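Side-chain contacts in intimin (Escherichia coli O127:H6 str. E2348/69, PDB 6TQD), which probably serves as an adhesin on the bacterial surface, with two passenger domains held in an extended arrangement: residues Ile130-Thr135 / Val184-Lys189; Ala164-Asn167 / Lys171-Val174; Ala81-Tyr84 / Ser90-Asn93. All blocks are in the same frame, centred on the assembly; numbering follows the deposited sequence.

Contact 1 of 3, residues Ile130-Thr135 / Val184-Lys189; sequences ITYTAT and VVVSAK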
loop_
_atom_site.group_PDB
_atom_site.type_symbol
_atom_site.label_atom_id
_atom_site.label_comp_id
_atom_site.label_asym_id
_atom_site.label_seq_id
_atom_site.Cartn_x
_atom_site.Cartn_y
_atom_site.Cartn_z
ATOM N N ILE A 130 -8.978 -2.465 -25.559
ATOM C CA ILE A 130 -8.377 -1.760 -24.428
ATOM C C ILE A 130 -7.965 -2.821 -23.418
ATOM O O ILE A 130 -8.793 -3.631 -22.987
ATOM C CB ILE A 130 -9.363 -0.759 -23.813
ATOM C CG1 ILE A 130 -9.744 0.315 -24.843
ATOM C CG2 ILE A 130 -8.767 -0.133 -22.556
ATOM C CD1 ILE A 130 -10.755 1.324 -24.333
ATOM N N THR A 131 -6.689 -2.829 -23.041
ATOM C CA THR A 131 -6.158 -3.854 -22.150
ATOM C C THR A 131 -5.998 -3.277 -20.754
ATOM O O THR A 131 -5.353 -2.236 -20.572
ATOM C CB THR A 131 -4.822 -4.393 -22.650
ATOM O OG1 THR A 131 -5.009 -4.938 -23.967
ATOM C CG2 THR A 131 -4.302 -5.472 -21.726
ATOM N N TYR A 132 -6.563 -3.970 -19.776
ATOM C CA TYR A 132 -6.536 -3.553 -18.379
ATOM C C TYR A 132 -5.569 -4.426 -17.598
ATOM O O TYR A 132 -5.455 -5.625 -17.847
ATOM C CB TYR A 132 -7.921 -3.681 -17.753
ATOM C CG TYR A 132 -8.932 -2.664 -18.221
ATOM C CD1 TYR A 132 -9.549 -2.774 -19.464
ATOM C CD2 TYR A 132 -9.288 -1.598 -17.411
ATOM C CE1 TYR A 132 -10.482 -1.834 -19.883
ATOM C CE2 TYR A 132 -10.217 -0.660 -17.820
ATOM C CZ TYR A 132 -10.817 -0.785 -19.057
ATOM O OH TYR A 132 -11.749 0.141 -19.483
ATOM N N THR A 133 -4.896 -3.817 -16.622
ATOM C CA THR A 133 -3.958 -4.512 -15.755
ATOM C C THR A 133 -4.359 -4.216 -14.320
ATOM O O THR A 133 -4.447 -3.051 -13.933
ATOM C CB THR A 133 -2.521 -4.043 -15.997
ATOM O OG1 THR A 133 -2.150 -4.281 -17.357
ATOM C CG2 THR A 133 -1.555 -4.787 -15.074
ATOM N N ALA A 134 -4.608 -5.263 -13.555
ATOM C CA ALA A 134 -4.847 -5.165 -12.127
ATOM C C ALA A 134 -3.600 -5.616 -11.390
ATOM O O ALA A 134 -2.983 -6.627 -11.753
ATOM C CB ALA A 134 -6.005 -6.068 -11.711
ATOM N N THR A 135 -3.217 -4.850 -10.376
ATOM C CA THR A 135 -2.120 -5.197 -9.486
ATOM C C THR A 135 -2.690 -5.545 -8.123
ATOM O O THR A 135 -3.502 -4.792 -7.576
ATOM C CB THR A 135 -1.135 -4.033 -9.365
ATOM O OG1 THR A 135 -0.668 -3.653 -10.663
ATOM C CG2 THR A 135 0.069 -4.460 -8.524
ATOM N N VAL A 184 -17.319 3.384 -20.626
ATOM C CA VAL A 184 -17.372 2.073 -19.988
ATOM C C VAL A 184 -16.495 2.108 -18.745
ATOM O O VAL A 184 -15.371 2.617 -18.790
ATOM C CB VAL A 184 -16.880 0.964 -20.942
ATOM C CG1 VAL A 184 -17.058 -0.406 -20.309
ATOM C CG2 VAL A 184 -17.596 1.035 -22.288
ATOM N N VAL A 185 -17.004 1.570 -17.637
ATOM C CA VAL A 185 -16.243 1.402 -16.405
ATOM C C VAL A 185 -16.123 -0.088 -16.133
ATOM O O VAL A 185 -17.131 -0.799 -16.094
ATOM C CB VAL A 185 -16.909 2.118 -15.216
ATOM C CG1 VAL A 185 -16.160 1.807 -13.922
ATOM C CG2 VAL A 185 -16.957 3.619 -15.436
ATOM N N VAL A 186 -14.888 -0.555 -15.949
ATOM C CA VAL A 186 -14.599 -1.939 -15.611
ATOM C C VAL A 186 -14.028 -1.968 -14.202
ATOM O O VAL A 186 -13.356 -1.025 -13.777
ATOM C CB VAL A 186 -13.585 -2.554 -16.597
ATOM C CG1 VAL A 186 -13.365 -4.009 -16.285
ATOM C CG2 VAL A 186 -14.068 -2.372 -18.039
ATOM N N SER A 187 -14.307 -3.055 -13.472
ATOM C CA SER A 187 -13.821 -3.215 -12.107
ATOM C C SER A 187 -13.051 -4.519 -11.961
ATOM O O SER A 187 -13.216 -5.466 -12.738
ATOM C CB SER A 187 -14.985 -3.220 -11.110
ATOM O OG SER A 187 -15.725 -4.421 -11.226
ATOM N N ALA A 188 -12.211 -4.553 -10.919
ATOM C CA ALA A 188 -11.401 -5.709 -10.560
ATOM C C ALA A 188 -11.537 -5.977 -9.062
ATOM O O ALA A 188 -11.569 -5.044 -8.262
ATOM C CB ALA A 188 -9.917 -5.429 -10.879
ATOM N N LYS A 189 -11.584 -7.255 -8.697
ATOM C CA LYS A 189 -11.785 -7.616 -7.299
ATOM C C LYS A 189 -11.107 -8.938 -6.979
ATOM O O LYS A 189 -11.047 -9.847 -7.810
ATOM C CB LYS A 189 -13.286 -7.710 -6.984
ATOM C CG LYS A 189 -13.621 -7.855 -5.496
ATOM C CD LYS A 189 -15.115 -7.994 -5.251
ATOM C CE LYS A 189 -15.440 -8.238 -3.782
ATOM N NZ LYS A 189 -14.959 -9.564 -3.284
HETATM O O HOH W 1 -12.996 1.586 -17.582
#
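Apolar packing between Tyr-132 and Val-186 joins two strands of different sheets. The isopropyl group of Val-186 meets the phenol end of the ring: CB rides over one face, displaced toward the rim, and CG2 reaches past it to the hydroxyl end, 3.8 Å from Tyr-132 CZ and 3.7 Å from Tyr-132 OH. With CG anti to its carbonyl carbon (chi1 -72°), Tyr-132 sends its ring across the gap. Further along, the methyls of Ala-134 and Ala-188 meet with their CB atoms 4.1 Å apart.

This is the interior of a beta sandwich in the bacterial Ig-like domain: strand 130-138 belongs to one sheet and strand 182-189 to the other. The axes of the two short segments come within 8.5 Å and run 28° from parallel. Phe-115 also meets the Tyr-132 ring, while Ala-199 and Val-202 of strand 197-205 pack against the tyrosine.

No direct hydrogen bond links the segments; polar contact runs through one water. The buried Tyr-132 OH donates a hydrogen bond to that water, 2.7 Å away, and the water in turn donates to Val-184 O at 2.9 Å; a longer bond of 3.3 Å comes to it from Val-186 N.

Contact 2 of 3, residues Ala164-Asn167 / Lys171-Val174; sequences ANTN and KATV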
loop_
_atom_site.group_PDB
_atom_site.type_symbol
_atom_site.label_atom_id
_atom_site.label_comp_id
_atom_site.label_asym_id
_atom_site.label_seq_id
_atom_site.Cartn_x
_atom_site.Cartn_y
_atom_site.Cartn_z
ATOM N N ALA A 164 -8.815 -13.897 -14.019
ATOM C CA ALA A 164 -7.472 -14.319 -14.356
ATOM C C ALA A 164 -6.646 -14.265 -13.084
ATOM O O ALA A 164 -6.890 -13.420 -12.223
ATOM C CB ALA A 164 -6.846 -13.402 -15.408
ATOM N N ASN A 165 -5.643 -15.135 -12.996
ATOM C CA ASN A 165 -4.790 -15.178 -11.820
ATOM C C ASN A 165 -3.584 -14.276 -12.025
ATOM O O ASN A 165 -3.031 -14.201 -13.126
ATOM C CB ASN A 165 -4.315 -16.606 -11.548
ATOM C CG ASN A 165 -5.440 -17.537 -11.135
ATOM O OD1 ASN A 165 -6.568 -17.110 -10.896
ATOM N ND2 ASN A 165 -5.132 -18.828 -11.033
ATOM N N THR A 166 -3.145 -13.608 -10.953
ATOM C CA THR A 166 -1.969 -12.759 -11.067
ATOM C C THR A 166 -0.716 -13.586 -11.343
ATOM O O THR A 166 -0.599 -14.738 -10.917
ATOM C CB THR A 166 -1.729 -11.945 -9.786
ATOM O OG1 THR A 166 -1.559 -12.814 -8.649
ATOM C CG2 THR A 166 -2.902 -10.993 -9.536
ATOM N N ASN A 167 0.233 -12.973 -12.043
ATOM C CA ASN A 167 1.528 -13.591 -12.296
ATOM C C ASN A 167 2.443 -13.352 -11.093
ATOM O O ASN A 167 2.000 -12.916 -10.030
ATOM C CB ASN A 167 2.111 -13.057 -13.604
ATOM C CG ASN A 167 2.392 -11.554 -13.560
ATOM O OD1 ASN A 167 2.428 -10.931 -12.503
ATOM N ND2 ASN A 167 2.609 -10.971 -14.733
ATOM N N LYS A 171 0.333 -9.154 -11.195
ATOM C CA LYS A 171 -0.455 -8.517 -12.243
ATOM C C LYS A 171 -1.328 -9.524 -12.985
ATOM O O LYS A 171 -0.892 -10.635 -13.306
ATOM C CB LYS A 171 0.457 -7.774 -13.226
ATOM C CG LYS A 171 1.270 -6.667 -12.541
ATOM C CD LYS A 171 1.875 -5.700 -13.543
ATOM C CE LYS A 171 2.768 -4.675 -12.854
ATOM N NZ LYS A 171 2.060 -3.901 -11.799
ATOM N N ALA A 172 -2.574 -9.135 -13.237
ATOM C CA ALA A 172 -3.518 -9.909 -14.042
ATOM C C ALA A 172 -4.148 -8.974 -15.066
ATOM O O ALA A 172 -4.399 -7.810 -14.767
ATOM C CB ALA A 172 -4.610 -10.507 -13.148
ATOM N N THR A 173 -4.409 -9.481 -16.276
ATOM C CA THR A 173 -4.868 -8.634 -17.369
ATOM C C THR A 173 -6.155 -9.171 -17.989
ATOM O O THR A 173 -6.497 -10.353 -17.854
ATOM C CB THR A 173 -3.802 -8.459 -18.467
ATOM O OG1 THR A 173 -3.486 -9.730 -19.056
ATOM C CG2 THR A 173 -2.535 -7.833 -17.915
ATOM N N VAL A 174 -6.859 -8.268 -18.673
ATOM C CA VAL A 174 -8.080 -8.601 -19.408
ATOM C C VAL A 174 -8.233 -7.547 -20.497
ATOM O O VAL A 174 -7.713 -6.442 -20.378
ATOM C CB VAL A 174 -9.303 -8.626 -18.459
ATOM C CG1 VAL A 174 -9.592 -7.235 -17.913
ATOM C CG2 VAL A 174 -10.523 -9.204 -19.160
#
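Asn-167 holds Lys-171 through two hydrogen bonds, one from its backbone and one to its side chain. Asn-167 N donates to Lys-171 O at 2.9 Å, and Lys-171 N returns a nearly straight bond (165°) to Asn-167 OD1 at 3.0 Å. In the second bond the donor stands above the amide's carbonyl plane. The position of CG between the backbone N and the carbonyl carbon (chi1 63°) brings the asparagine amide back over the turn, where OD1 also accepts from Ser-169 N and so closes an Asx turn.

The close-packed part lies beside this turn. Thr-166 CG2 rests 4.0 Å from the methyl CB of buried Ala-172, and Ala-164 CB lies 4.3 Å from the same methyl. Thr-166 CA adds a CA-H...O contact to Lys-171 O, 3.3 Å away, while its hydroxyl is bonded to Gln-143 O and Val-146 N. Here the end of strand 163-165 and the loop after it meet the start of strand 171-177, which lies in the other sheet of the Ig-like domain.

The solvent side is looser: Asn-165 and Thr-173 turn away from the other segment. Lys-171 NZ leads off to a hydrogen bond with Thr-135 OG1. With two N-H groups converging on it, Asn-167 OD1 acts as a side-chain acceptor fixing the turn's backbone.

Contact 3 of 3, residues Ala81-Tyr84 / Ser90-Asn93; sequences ARAY and SSNN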
loop_
_atom_site.group_PDB
_atom_site.type_symbol
_atom_site.label_atom_id
_atom_site.label_comp_id
_atom_site.label_asym_id
_atom_site.label_seq_id
_atom_site.Cartn_x
_atom_site.Cartn_y
_atom_site.Cartn_z
ATOM N N ALA A 81 15.870 3.415 15.217
ATOM C CA ALA A 81 15.815 3.818 16.609
ATOM C C ALA A 81 16.992 3.226 17.353
ATOM O O ALA A 81 17.340 2.066 17.157
ATOM C CB ALA A 81 14.550 3.299 17.284
ATOM N N ARG A 82 17.561 4.011 18.256
ATOM C CA ARG A 82 18.646 3.582 19.115
ATOM C C ARG A 82 18.266 3.930 20.544
ATOM O O ARG A 82 17.909 5.076 20.834
ATOM C CB ARG A 82 19.947 4.281 18.717
ATOM C CG ARG A 82 21.185 3.773 19.445
ATOM C CD ARG A 82 22.422 4.594 19.096
ATOM N NE ARG A 82 22.912 4.449 17.719
ATOM C CZ ARG A 82 23.693 3.458 17.289
ATOM N NH1 ARG A 82 24.040 2.476 18.112
ATOM N NH2 ARG A 82 24.144 3.452 16.047
ATOM N N ALA A 83 18.358 2.955 21.439
ATOM C CA ALA A 83 18.107 3.197 22.854
ATOM C C ALA A 83 19.406 3.549 23.560
ATOM O O ALA A 83 20.476 3.045 23.210
ATOM C CB ALA A 83 17.488 1.966 23.501
ATOM N N TYR A 84 19.311 4.436 24.562
ATOM C CA TYR A 84 20.429 4.758 25.429
ATOM C C TYR A 84 20.028 4.498 26.878
ATOM O O TYR A 84 18.890 4.800 27.283
ATOM C CB TYR A 84 20.838 6.229 25.345
ATOM C CG TYR A 84 21.574 6.604 24.087
ATOM C CD1 TYR A 84 20.889 6.828 22.917
ATOM C CD2 TYR A 84 22.957 6.751 24.074
ATOM C CE1 TYR A 84 21.544 7.180 21.762
ATOM C CE2 TYR A 84 23.627 7.108 22.916
ATOM C CZ TYR A 84 22.903 7.326 21.762
ATOM O OH TYR A 84 23.527 7.687 20.577
ATOM N N SER A 90 24.550 2.625 24.389
ATOM C CA SER A 90 23.442 2.534 23.456
ATOM C C SER A 90 23.238 1.094 23.010
ATOM O O SER A 90 24.073 0.211 23.235
ATOM C CB SER A 90 23.635 3.479 22.279
ATOM O OG SER A 90 24.770 3.140 21.532
ATOM N N SER A 91 22.077 0.863 22.399
ATOM C CA SER A 91 21.726 -0.394 21.765
ATOM C C SER A 91 22.183 -0.393 20.308
ATOM O O SER A 91 22.801 0.549 19.821
ATOM C CB SER A 91 20.209 -0.582 21.800
ATOM O OG SER A 91 19.569 0.373 20.960
ATOM N N ASN A 92 21.847 -1.463 19.589
ATOM C CA ASN A 92 21.922 -1.400 18.140
ATOM C C ASN A 92 20.983 -0.303 17.635
ATOM O O ASN A 92 20.019 0.093 18.302
ATOM C CB ASN A 92 21.433 -2.720 17.544
ATOM C CG ASN A 92 22.371 -3.880 17.791
ATOM O OD1 ASN A 92 23.585 -3.712 17.863
ATOM N ND2 ASN A 92 21.808 -5.076 17.915
ATOM N N ASN A 93 21.260 0.181 16.419
ATOM C CA ASN A 93 20.357 1.086 15.709
ATOM C C ASN A 93 19.411 0.185 14.923
ATOM O O ASN A 93 19.829 -0.476 13.970
ATOM C CB ASN A 93 21.168 2.018 14.812
ATOM C CG ASN A 93 20.453 3.320 14.516
ATOM O OD1 ASN A 93 19.476 3.690 15.186
ATOM N ND2 ASN A 93 20.975 4.057 13.544
#
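Strand 81-84 and the weakly bonded strand 90-93 run antiparallel, 170° between their directions, with Tyr-84 and Ser-90 a non-hydrogen-bonded pair and Ser-91 N donating to Ala-83 O at 2.8 Å. The reciprocal bond is not made backbone to backbone: Ala-83 N donates to Ser-91 OG, 2.9 Å away and well aligned at 161°. That hydroxyl lies between its own backbone N and carbonyl carbon (chi1 68°) and in turn donates to Asn-92 O at 2.7 Å, so the serine side chain stands in for a strand carbonyl and also holds the Asn-92 carbonyl.

These segments form part of the hairpin of strands 76-85 and 90-101 in the N-terminal domain, where strand 34-40 borders strand 76-85 on its other side. Ala-81 and Ala-83 pack on Ile-37 of that strand, and Ser-91 reaches Leu-8.

Two flat groups pack on the face carrying Arg-82, Tyr-84 and Ser-90. Ser-90 CB makes a CH-pi contact over the Tyr-84 ring, 3.8 Å from its centroid; Arg-36 adds a cation-pi contact to the same tyrosine. The Arg-82 chain leaves its strand extended, then bends at chi3, which brings one guanidinium face onto Asn-93 CB, 3.5 Å from Arg-82 NH2. Its NH1 makes a bent, weak hydrogen bond to Ser-91 O at 2.9 Å, while Ser-90 CB lies against the aliphatic Arg-82 CD.

In the fold
Contact 3 comes first along the chain and lies in the N-terminal domain; contacts 1 and 2 sit in the bacterial Ig-like domain, on the far side of the chain's centre. Contact 2 is nested within the loop closed by contact 1, their centres about 10 Å apart. They meet where strands 130-138 and 171-177 pair in one sheet, through probable hydrogen bonds between Tyr-132 N and Val-174 O and between Ala-134 N and Ala-172 O. Both also reach the sheet containing strands 182-189 and 163-165. Contact 3 is centred about 47 Å from contact 1 and about 44 Å from contact 2 and touches neither, consistent with two domains laid end to end in an extended passenger.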